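Local coordinates for protein anthranilate-CoA ligase (Stigmatella aurantiaca, PDB 4WV3) that belongs to the ANL clan of AMP-binding enzymes, pairing a large AMP-binding region with a C-terminal domain, and holds 5'-O-[(S)-[(2-aminobenzoyl)oxy](hydroxy)phosphoryl]adenosine in its pocket, at residues T37-Q40 / V41-E44; T75-F78 / G79-L83; Y145-F148 / N149-I152; A300-Y303 / A304-A308; N380-K383 / S384-F388. All blocks are in the same frame, centred on the assembly; numbering follows the deposited sequence.

Interaction 1: T37-Q40 / V41-E44; sequences TFRQ and VSNE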
# COMPACT_ATOMS: atom_id res chain seq x y z
N THR A 37 18.19 9.38 15.32
CA THR A 37 17.28 9.88 16.34
C THR A 37 16.36 10.91 15.70
O THR A 37 16.58 11.33 14.56
CB THR A 37 18.04 10.55 17.50
OG1 THR A 37 18.69 11.73 17.03
CG2 THR A 37 19.08 9.59 18.07
N PHE A 38 15.32 11.32 16.42
CA PHE A 38 14.38 12.32 15.91
C PHE A 38 15.08 13.65 15.62
O PHE A 38 14.73 14.35 14.67
CB PHE A 38 13.23 12.53 16.88
CG PHE A 38 12.21 11.42 16.88
CD1 PHE A 38 11.19 11.41 15.95
CD2 PHE A 38 12.28 10.40 17.81
CE1 PHE A 38 10.25 10.39 15.94
CE2 PHE A 38 11.35 9.37 17.81
CZ PHE A 38 10.33 9.37 16.87
N ARG A 39 16.07 13.99 16.43
CA ARG A 39 16.84 15.21 16.24
C ARG A 39 17.68 15.13 14.97
O ARG A 39 17.75 16.08 14.20
CB ARG A 39 17.73 15.49 17.45
CG ARG A 39 18.62 16.72 17.31
CD ARG A 39 17.79 17.96 17.03
NE ARG A 39 16.91 18.30 18.14
CZ ARG A 39 15.93 19.19 18.07
NH1 ARG A 39 15.69 19.83 16.93
NH2 ARG A 39 15.18 19.44 19.13
N GLN A 40 18.32 13.98 14.77
CA GLN A 40 19.17 13.76 13.60
C GLN A 40 18.36 13.77 12.31
O GLN A 40 18.81 14.31 11.29
CB GLN A 40 19.94 12.45 13.73
CG GLN A 40 20.99 12.47 14.83
CD GLN A 40 21.59 11.11 15.10
OE1 GLN A 40 20.95 10.08 14.87
NE2 GLN A 40 22.82 11.09 15.58
N VAL A 41 17.17 13.18 12.35
CA VAL A 41 16.27 13.19 11.20
C VAL A 41 15.83 14.61 10.89
O VAL A 41 15.81 15.03 9.73
CB VAL A 41 15.03 12.31 11.45
CG1 VAL A 41 14.02 12.48 10.33
CG2 VAL A 41 15.43 10.85 11.59
N SER A 42 15.50 15.37 11.94
CA SER A 42 15.06 16.75 11.77
C SER A 42 16.18 17.62 11.22
O SER A 42 15.94 18.47 10.36
CB SER A 42 14.56 17.31 13.10
OG SER A 42 14.17 18.67 12.95
N ASN A 43 17.40 17.41 11.72
CA ASN A 43 18.55 18.17 11.25
C ASN A 43 18.85 17.92 9.78
O ASN A 43 19.08 18.85 9.01
CB ASN A 43 19.79 17.85 12.09
CG ASN A 43 19.68 18.37 13.51
OD1 ASN A 43 18.96 19.32 13.78
ND2 ASN A 43 20.41 17.74 14.42
N GLU A 44 18.84 16.65 9.39
CA GLU A 44 19.14 16.27 8.01
C GLU A 44 18.04 16.74 7.07
O GLU A 44 18.32 17.14 5.94
CB GLU A 44 19.35 14.76 7.91
CG GLU A 44 19.79 14.29 6.53
CD GLU A 44 20.42 12.91 6.56
OE1 GLU A 44 21.33 12.69 7.40
OE2 GLU A 44 20.02 12.04 5.76
O HOH W 1 16.37 20.08 14.33

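Interaction 2: T75-F78 / G79-L83; sequences TSFF and GIVKL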
# COMPACT_ATOMS: atom_id res chain seq x y z
N THR A 75 14.39 11.53 5.28
CA THR A 75 14.91 12.88 5.43
C THR A 75 14.63 13.74 4.19
O THR A 75 14.39 14.94 4.30
CB THR A 75 16.42 12.89 5.73
OG1 THR A 75 17.12 12.16 4.72
CG2 THR A 75 16.69 12.26 7.09
N SER A 76 14.65 13.11 3.02
CA SER A 76 14.30 13.80 1.79
C SER A 76 12.82 14.17 1.80
O SER A 76 12.46 15.29 1.45
CB SER A 76 14.61 12.94 0.57
OG SER A 76 16.01 12.71 0.45
N PHE A 77 11.99 13.23 2.22
CA PHE A 77 10.54 13.43 2.26
C PHE A 77 10.16 14.62 3.14
O PHE A 77 9.43 15.51 2.70
CB PHE A 77 9.84 12.16 2.74
CG PHE A 77 8.34 12.28 2.79
CD1 PHE A 77 7.58 12.06 1.65
CD2 PHE A 77 7.69 12.61 3.96
CE1 PHE A 77 6.20 12.16 1.68
CE2 PHE A 77 6.31 12.72 4.00
CZ PHE A 77 5.57 12.50 2.86
N PHE A 78 10.64 14.62 4.37
CA PHE A 78 10.31 15.69 5.30
C PHE A 78 11.03 16.99 4.97
O PHE A 78 10.59 18.07 5.36
CB PHE A 78 10.57 15.27 6.75
CG PHE A 78 9.48 14.41 7.32
CD1 PHE A 78 8.29 14.97 7.74
CD2 PHE A 78 9.65 13.04 7.45
CE1 PHE A 78 7.28 14.18 8.27
CE2 PHE A 78 8.65 12.25 7.97
CZ PHE A 78 7.46 12.82 8.38
N GLY A 79 12.14 16.89 4.24
CA GLY A 79 12.83 18.06 3.75
C GLY A 79 12.01 18.77 2.69
O GLY A 79 11.94 20.00 2.66
N ILE A 80 11.37 17.98 1.83
CA ILE A 80 10.52 18.51 0.77
C ILE A 80 9.23 19.10 1.34
O ILE A 80 8.83 20.20 0.98
CB ILE A 80 10.16 17.41 -0.24
CG1 ILE A 80 11.41 16.90 -0.96
CG2 ILE A 80 9.15 17.92 -1.26
CD1 ILE A 80 11.22 15.55 -1.62
N VAL A 81 8.59 18.35 2.23
CA VAL A 81 7.31 18.76 2.82
C VAL A 81 7.43 20.05 3.63
O VAL A 81 6.60 20.95 3.51
CB VAL A 81 6.72 17.64 3.70
CG1 VAL A 81 5.52 18.15 4.49
CG2 VAL A 81 6.33 16.44 2.84
N LYS A 82 8.48 20.14 4.44
CA LYS A 82 8.70 21.32 5.28
C LYS A 82 8.90 22.57 4.44
O LYS A 82 8.55 23.68 4.85
CB LYS A 82 9.90 21.11 6.20
CG LYS A 82 10.15 22.25 7.16
CD LYS A 82 11.17 21.87 8.22
CE LYS A 82 11.38 23.01 9.21
NZ LYS A 82 12.27 22.61 10.32
N LEU A 83 9.47 22.39 3.25
CA LEU A 83 9.76 23.51 2.36
C LEU A 83 8.49 24.00 1.67
O LEU A 83 8.46 25.08 1.09
CB LEU A 83 10.80 23.09 1.32
CG LEU A 83 11.55 24.23 0.64
CD1 LEU A 83 12.25 25.07 1.69
CD2 LEU A 83 12.55 23.69 -0.37

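Interaction 3: Y145-F148 / N149-I152; sequences YLSF and NDWI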
# COMPACT_ATOMS: atom_id res chain seq x y z
N TYR A 145 27.13 14.29 -11.14
CA TYR A 145 25.91 14.55 -10.39
C TYR A 145 26.22 15.03 -8.98
O TYR A 145 27.34 14.92 -8.50
CB TYR A 145 25.05 13.29 -10.31
CG TYR A 145 24.59 12.77 -11.65
CD1 TYR A 145 23.55 13.39 -12.34
CD2 TYR A 145 25.19 11.66 -12.23
CE1 TYR A 145 23.13 12.92 -13.57
CE2 TYR A 145 24.77 11.18 -13.45
CZ TYR A 145 23.74 11.81 -14.12
OH TYR A 145 23.32 11.34 -15.34
N LEU A 146 25.20 15.58 -8.32
CA LEU A 146 25.31 15.94 -6.92
C LEU A 146 25.10 14.69 -6.06
O LEU A 146 24.07 14.02 -6.17
CB LEU A 146 24.27 16.99 -6.55
CG LEU A 146 24.38 18.36 -7.22
CD1 LEU A 146 23.24 19.26 -6.77
CD2 LEU A 146 25.72 18.99 -6.93
N SER A 147 26.08 14.38 -5.23
CA SER A 147 25.95 13.27 -4.29
C SER A 147 25.22 13.77 -3.05
O SER A 147 25.42 14.91 -2.62
CB SER A 147 27.32 12.71 -3.91
OG SER A 147 27.19 11.53 -3.14
N PHE A 148 24.37 12.92 -2.48
CA PHE A 148 23.49 13.31 -1.38
C PHE A 148 24.22 13.94 -0.19
O PHE A 148 23.87 15.03 0.25
CB PHE A 148 22.66 12.11 -0.91
CG PHE A 148 21.60 12.46 0.10
CD1 PHE A 148 20.38 12.98 -0.30
CD2 PHE A 148 21.84 12.27 1.46
CE1 PHE A 148 19.41 13.30 0.63
CE2 PHE A 148 20.87 12.59 2.39
CZ PHE A 148 19.66 13.11 1.98
N ASN A 149 25.23 13.24 0.33
CA ASN A 149 25.98 13.72 1.49
C ASN A 149 26.70 15.04 1.25
O ASN A 149 26.69 15.93 2.11
CB ASN A 149 26.96 12.66 1.98
CG ASN A 149 26.28 11.53 2.73
OD1 ASN A 149 25.19 11.70 3.27
ND2 ASN A 149 26.92 10.37 2.77
N ASP A 150 27.33 15.18 0.09
CA ASP A 150 28.04 16.40 -0.26
C ASP A 150 27.05 17.54 -0.50
O ASP A 150 27.40 18.72 -0.36
CB ASP A 150 28.89 16.18 -1.51
CG ASP A 150 29.90 15.06 -1.34
OD1 ASP A 150 30.38 14.86 -0.21
OD2 ASP A 150 30.21 14.39 -2.35
N TRP A 151 25.83 17.18 -0.86
CA TRP A 151 24.79 18.14 -1.20
C TRP A 151 24.18 18.79 0.04
O TRP A 151 23.81 19.97 0.02
CB TRP A 151 23.71 17.44 -2.02
CG TRP A 151 22.55 18.29 -2.42
CD1 TRP A 151 22.59 19.48 -3.08
CD2 TRP A 151 21.16 17.99 -2.21
NE1 TRP A 151 21.31 19.95 -3.28
CE2 TRP A 151 20.42 19.05 -2.76
CE3 TRP A 151 20.48 16.93 -1.60
CZ2 TRP A 151 19.03 19.09 -2.71
CZ3 TRP A 151 19.10 16.97 -1.56
CH2 TRP A 151 18.39 18.04 -2.12
N ILE A 152 24.09 18.03 1.13
CA ILE A 152 23.48 18.52 2.36
C ILE A 152 24.52 18.99 3.38
O ILE A 152 24.17 19.60 4.40
CB ILE A 152 22.60 17.45 3.03
CG1 ILE A 152 23.47 16.28 3.51
CG2 ILE A 152 21.53 16.96 2.07
CD1 ILE A 152 22.71 15.23 4.29

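Interaction 4: A300-Y303 / A304-A308; sequences ALWY and AWKEA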
# COMPACT_ATOMS: atom_id res chain seq x y z
N ALA A 300 -8.10 -18.43 6.07
CA ALA A 300 -7.15 -19.52 6.23
C ALA A 300 -5.76 -19.01 6.57
O ALA A 300 -5.02 -19.65 7.33
CB ALA A 300 -7.11 -20.38 4.97
N LEU A 301 -5.40 -17.86 6.02
CA LEU A 301 -4.11 -17.24 6.31
C LEU A 301 -4.09 -16.60 7.69
O LEU A 301 -3.06 -16.60 8.36
CB LEU A 301 -3.75 -16.21 5.24
CG LEU A 301 -2.96 -16.74 4.04
CD1 LEU A 301 -2.60 -15.61 3.09
CD2 LEU A 301 -1.71 -17.47 4.51
N TRP A 302 -5.23 -16.06 8.11
CA TRP A 302 -5.33 -15.43 9.42
C TRP A 302 -5.13 -16.47 10.52
O TRP A 302 -4.45 -16.22 11.50
CB TRP A 302 -6.68 -14.73 9.60
CG TRP A 302 -6.76 -13.90 10.85
CD1 TRP A 302 -6.51 -12.57 10.96
CD2 TRP A 302 -7.09 -14.36 12.17
NE1 TRP A 302 -6.67 -12.16 12.26
CE2 TRP A 302 -7.03 -13.24 13.03
CE3 TRP A 302 -7.44 -15.60 12.71
CZ2 TRP A 302 -7.30 -13.33 14.39
CZ3 TRP A 302 -7.71 -15.69 14.06
CH2 TRP A 302 -7.64 -14.56 14.89
N TYR A 303 -5.74 -17.64 10.34
CA TYR A 303 -5.61 -18.72 11.31
C TYR A 303 -4.21 -19.34 11.28
O TYR A 303 -3.64 -19.65 12.33
CB TYR A 303 -6.67 -19.80 11.09
CG TYR A 303 -8.07 -19.37 11.48
CD1 TYR A 303 -8.38 -19.05 12.80
CD2 TYR A 303 -9.08 -19.29 10.53
CE1 TYR A 303 -9.65 -18.65 13.16
CE2 TYR A 303 -10.36 -18.90 10.88
CZ TYR A 303 -10.64 -18.58 12.20
OH TYR A 303 -11.91 -18.19 12.55
N ALA A 304 -3.67 -19.53 10.08
CA ALA A 304 -2.35 -20.12 9.93
C ALA A 304 -1.27 -19.27 10.59
O ALA A 304 -0.30 -19.80 11.13
CB ALA A 304 -2.03 -20.34 8.45
N TRP A 305 -1.45 -17.96 10.55
CA TRP A 305 -0.51 -17.04 11.18
C TRP A 305 -0.76 -17.00 12.68
O TRP A 305 0.18 -16.91 13.48
CB TRP A 305 -0.65 -15.64 10.58
CG TRP A 305 0.43 -14.69 11.00
CD1 TRP A 305 0.38 -13.81 12.04
CD2 TRP A 305 1.71 -14.52 10.39
NE1 TRP A 305 1.56 -13.11 12.12
CE2 TRP A 305 2.39 -13.53 11.11
CE3 TRP A 305 2.35 -15.12 9.30
CZ2 TRP A 305 3.68 -13.11 10.78
CZ3 TRP A 305 3.63 -14.71 8.97
CH2 TRP A 305 4.28 -13.72 9.71
N LYS A 306 -2.03 -17.07 13.07
CA LYS A 306 -2.42 -17.03 14.47
C LYS A 306 -1.96 -18.28 15.22
O LYS A 306 -1.63 -18.22 16.40
CB LYS A 306 -3.94 -16.87 14.60
CG LYS A 306 -4.46 -16.84 16.03
CD LYS A 306 -3.89 -15.65 16.78
CE LYS A 306 -4.45 -15.58 18.20
NZ LYS A 306 -3.92 -14.41 18.94
N GLU A 307 -1.94 -19.37 14.50
CA GLU A 307 -1.61 -20.65 15.02
C GLU A 307 -0.11 -20.88 15.08
O GLU A 307 0.35 -21.66 15.83
CB GLU A 307 -2.41 -21.74 14.28
CG GLU A 307 -3.71 -22.11 14.99
CD GLU A 307 -4.95 -22.35 14.12
OE1 GLU A 307 -4.93 -23.13 13.19
OE2 GLU A 307 -5.99 -21.79 14.42
N ALA A 308 0.64 -20.12 14.31
CA ALA A 308 2.09 -20.25 14.21
C ALA A 308 2.81 -19.16 15.00
O ALA A 308 3.97 -19.33 15.38
CB ALA A 308 2.53 -20.21 12.75

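Interaction 5: N380-K383 / S384-F388; sequences NFEK and SRQTF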
# COMPACT_ATOMS: atom_id res chain seq x y z
N ASN A 380 -5.91 14.08 -14.68
CA ASN A 380 -6.91 13.13 -15.16
C ASN A 380 -8.32 13.64 -14.89
O ASN A 380 -9.03 13.13 -14.02
CB ASN A 380 -6.71 11.75 -14.54
CG ASN A 380 -6.94 10.63 -15.54
OD1 ASN A 380 -6.14 9.70 -15.63
ND2 ASN A 380 -8.02 10.74 -16.30
N PHE A 381 -8.71 14.66 -15.65
CA PHE A 381 -9.99 15.35 -15.50
C PHE A 381 -11.18 14.39 -15.52
O PHE A 381 -12.05 14.45 -14.65
CB PHE A 381 -10.13 16.40 -16.60
CG PHE A 381 -11.44 17.14 -16.60
CD1 PHE A 381 -11.63 18.23 -15.77
CD2 PHE A 381 -12.46 16.76 -17.44
CE1 PHE A 381 -12.83 18.92 -15.77
CE2 PHE A 381 -13.67 17.44 -17.45
CZ PHE A 381 -13.85 18.53 -16.62
N GLU A 382 -11.21 13.51 -16.51
CA GLU A 382 -12.33 12.59 -16.69
C GLU A 382 -12.48 11.61 -15.54
O GLU A 382 -13.58 11.39 -15.03
CB GLU A 382 -12.19 11.83 -18.01
CG GLU A 382 -13.41 11.01 -18.38
CD GLU A 382 -13.14 10.07 -19.55
OE1 GLU A 382 -12.32 9.14 -19.38
OE2 GLU A 382 -13.74 10.27 -20.62
N LYS A 383 -11.37 11.01 -15.12
CA LYS A 383 -11.40 9.99 -14.07
C LYS A 383 -11.62 10.57 -12.68
O LYS A 383 -12.10 9.88 -11.78
CB LYS A 383 -10.12 9.14 -14.11
CG LYS A 383 -10.01 8.26 -15.34
CD LYS A 383 -8.72 7.47 -15.35
CE LYS A 383 -8.62 6.61 -16.60
NZ LYS A 383 -8.66 7.42 -17.84
N SER A 384 -11.28 11.85 -12.51
CA SER A 384 -11.52 12.53 -11.24
C SER A 384 -13.01 12.67 -10.99
O SER A 384 -13.49 12.43 -9.88
CB SER A 384 -10.85 13.90 -11.23
OG SER A 384 -9.44 13.79 -11.27
N ARG A 385 -13.74 13.04 -12.03
CA ARG A 385 -15.18 13.25 -11.93
C ARG A 385 -15.94 11.92 -11.92
O ARG A 385 -17.13 11.88 -11.60
CB ARG A 385 -15.66 14.14 -13.08
CG ARG A 385 -14.88 15.44 -13.18
CD ARG A 385 -15.18 16.19 -14.47
NE ARG A 385 -16.49 16.82 -14.46
CZ ARG A 385 -17.52 16.41 -15.20
NH1 ARG A 385 -17.38 15.37 -16.01
NH2 ARG A 385 -18.68 17.04 -15.13
N GLN A 386 -15.24 10.84 -12.25
CA GLN A 386 -15.82 9.51 -12.18
C GLN A 386 -15.62 8.90 -10.81
O GLN A 386 -16.39 8.05 -10.37
CB GLN A 386 -15.20 8.60 -13.24
CG GLN A 386 -15.63 8.89 -14.66
CD GLN A 386 -14.92 8.01 -15.67
OE1 GLN A 386 -13.90 7.39 -15.36
NE2 GLN A 386 -15.46 7.95 -16.88
N THR A 387 -14.57 9.35 -10.13
CA THR A 387 -14.17 8.76 -8.85
C THR A 387 -14.60 9.61 -7.66
O THR A 387 -15.27 9.12 -6.75
CB THR A 387 -12.64 8.56 -8.80
OG1 THR A 387 -12.25 7.61 -9.80
CG2 THR A 387 -12.22 8.04 -7.44
N PHE A 388 -14.24 10.89 -7.68
CA PHE A 388 -14.55 11.79 -6.58
C PHE A 388 -15.93 12.40 -6.75
O PHE A 388 -16.08 13.48 -7.31
CB PHE A 388 -13.48 12.88 -6.48
CG PHE A 388 -12.08 12.35 -6.40
CD1 PHE A 388 -11.52 12.01 -5.18
CD2 PHE A 388 -11.32 12.18 -7.55
CE1 PHE A 388 -10.24 11.52 -5.10
CE2 PHE A 388 -10.03 11.69 -7.47
CZ PHE A 388 -9.49 11.36 -6.25
O HOH W 2 -7.59 15.49 -12.26

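Interaction 1: T37-Q40 / V41-E44
T37 and V41 set the pattern of the opening helical turns: T37 O takes the amide V41 N at 2.9 Å, and F38 with S42, R39 with N43 and Q40 with E44 repeat the bond one residue on each time. Among the side chains, R39 and N43 meet one turn apart, with guanidinium and amide planes 27° from each other. R39 sets out with CG anti to its own amide nitrogen (chi1 177°), which puts CG 3.5 Å from N43 ND2; bends at chi2 and chi3 then turn the rest of the chain and its guanidinium toward water 1. That water lies at the guanidinium edge, in its plane, accepting from R39 NH1 at 2.7 Å. The same water donates to N43 OD1 at 2.8 Å and stands 3.0 Å from S42 OG, so one molecule ties three side chains together. The start of the helix is a capping box. T37, the N-cap residue and last of strand 35-37, receives Q40 N on OG1 at 3.2 Å, while Q40 OE1 accepts from T37 N at 2.9 Å. F38 and V41 pack on L16 and on strand 27-30, whereas the carboxylate of E44 is paired with R34.

Interaction 2: T75-F78 / G79-L83
F77 and V81 share the straightest of the four backbone bonds in this length of helix 71-83, V81 N pointing at F77 O over 3.0 Å with an angle of 164° at the hydrogen. The flanking bonds follow the same i to i+4 spacing, S76 with I80 and F78 with K82, while the one from G79 N to T75 O is more bent, at 136°. The side chains of F77 and V81 also meet. One V81 methyl, CG2, hangs over a face of the F77 ring in a CH-pi contact, 4.1 Å from the centroid and displaced toward the rim, where CE2 is its nearest ring atom at 3.9 Å. The phenyl reaches that methyl because F77 CG is trans to the backbone nitrogen (chi1 -179°). F77 CD2 in turn lies 4.0 Å above the plane of the F78 ring, and the ring of W73 meets F77 nearly parallel to it. Helix 71-83 is the connection of a beta-alpha-beta unit between strands 62-66 and 86-89; F77 and I80 both rest on A87 of the second strand. On the side of helix 38-54, F78 touches A45 and I80 touches L52. The polar ends are satisfied in this buried setting: S76 OG bonds to E72 O a turn earlier, and the fully extended K82 carries NZ to a salt bridge with E17 and a hydrogen bond with N46.

Interaction 3: Y145-F148 / N149-I152
S147 and F148 hand their carbonyls to the amides of W151 and I152, which makes this short turn a small exercise in sharing. W151 N has two acceptors, S147 O at 2.9 Å and F148 O at 3.1 Å, and both bonds are weak, with the amide shared between the two carbonyls. F148 O is itself shared, since I152 N also donates to it, over 3.1 Å with an angle of 139°; that donor is tilted 18° from the carbonyl plane. S147 occupies the N-cap position, yet its side chain makes no capping bond. The carboxylate of D150 touches S147 through OD2, 3.7 Å from S147 CB, while its OD1 is engaged in a salt bridge with R153. The backbones of L146 and F148 are hydrogen-bonded to V136 of the neighbouring strand 133-137.

Apolar groups fill in around this network. The F148 ring swings out with CG opposite its amide nitrogen (chi1 -173°), so that CE2 meets I152 CD1 at 3.7 Å while I152 CG2 lies over one face near the rim. Its CD1 approaches the edge of the W151 indole, 4.2 Å from W151 CE3. At about a right angle to the W151 side chain, L146 brings CD1 to 3.8 Å from W151 CD1. W151 then reaches A51 and L52 of helix 38-54. This is a direct strand-to-helix passage through an N-cap residue, leading from the outermost strand, 146-147, of the five-stranded parallel sheet into helix 148-152.

Interaction 4: A300-Y303 / A304-A308
W302 presents one face of its indole to K306, whose CB lies 4.0 Å above the ring plane, displaced toward the rim; at the indole edge, in plane, sits Y303 CD1. The two side chains of W302 and K306 run side by side in the same direction, and K306 CG comes to 4.0 Å from W302 CZ3. The phenol of Y303 has a looser neighbour in E307, with OE2 4.0 Å from Y303 CD1 and the carboxylate turned 27° from the ring. Beneath them the helix is regular: K306 N bonds to W302 O at 3.0 Å and E307 N to Y303 O at 2.8 Å. Helix 299-309 links strands 289-292 and 313-318 as a beta-alpha-beta crossover. Its L301 and W305 pack on helix 267-274, where Y270 meets W305 edge-to-face. The indole of W302 is fixed at its polar corner, NE1 donating to I313 O. Beyond a bend at chi2 (62°) the K306 chain runs on past the indole, and its NZ reaches a salt bridge with D312 and a hydrogen bond with G310 O. The lysine therefore divides its chemistry, offering methylenes to the aromatic face while the ammonium group is held by oxygen partners beyond it.

Interaction 5: N380-K383 / S384-F388
S384 grips N380 twice: both its amide and its hydroxyl donate to N380 O, from 3.0 Å for S384 N and 2.9 Å for S384 OG. N380 is the N-cap residue of helix 381-387, and the two bonds tie S384 back to the residue that starts the helix. The amide comes in nearly along the carbonyl direction, whereas the hydroxyl stands 48° out of the carbonyl plane, a place it reaches because OG sits beside the serine's own nitrogen (chi1 -66°). S384 OG also accepts from water 2 at 2.7 Å and is hydrogen-bonded to Y377 N, which helps to place it. On another side of the helix, R385 CD makes a CH-pi contact over one face of F381, 3.7 Å from the ring centroid. The R385 chain bends at chi3 (73°), and its guanidinium lies almost parallel to the phenyl. Next to them, E382 and Q386 cross with carboxylate and amide planes nearly parallel, Q386 NE2 being 4.0 Å from E382 CG. Farther along, the backbone bonds weaken: K383 O is shared by the amides of Q386 and T387, both weak. The T387 side chain turns to the same carbonyl, its OG1 lying 3.0 Å from K383 O.

Overall arrangement
Interactions 1, 2 and 3 form one cluster, although they lie far apart in sequence. E44 is the common point: its OE2 stands 3.1 Å from T75 OG1, a probable hydrogen bond, and 3.5 Å from F148 CE2. F148 also reaches interaction 2, where its CE1 packs 3.5 Å from S76 OG, so the ring of F148 fits against helices 38-54 and 71-83. Interactions 4 and 5 touch neither this cluster nor each other; their centres are about 39 Å apart. Both are nonetheless nearer the bound 5'-O-[(S)-[(2-aminobenzoyl)oxy](hydroxy)phosphoryl]adenosine: the side chain of W302 is about 11 Å from it and that of T387 about 9 Å, against about 13 Å for F77 in interaction 2.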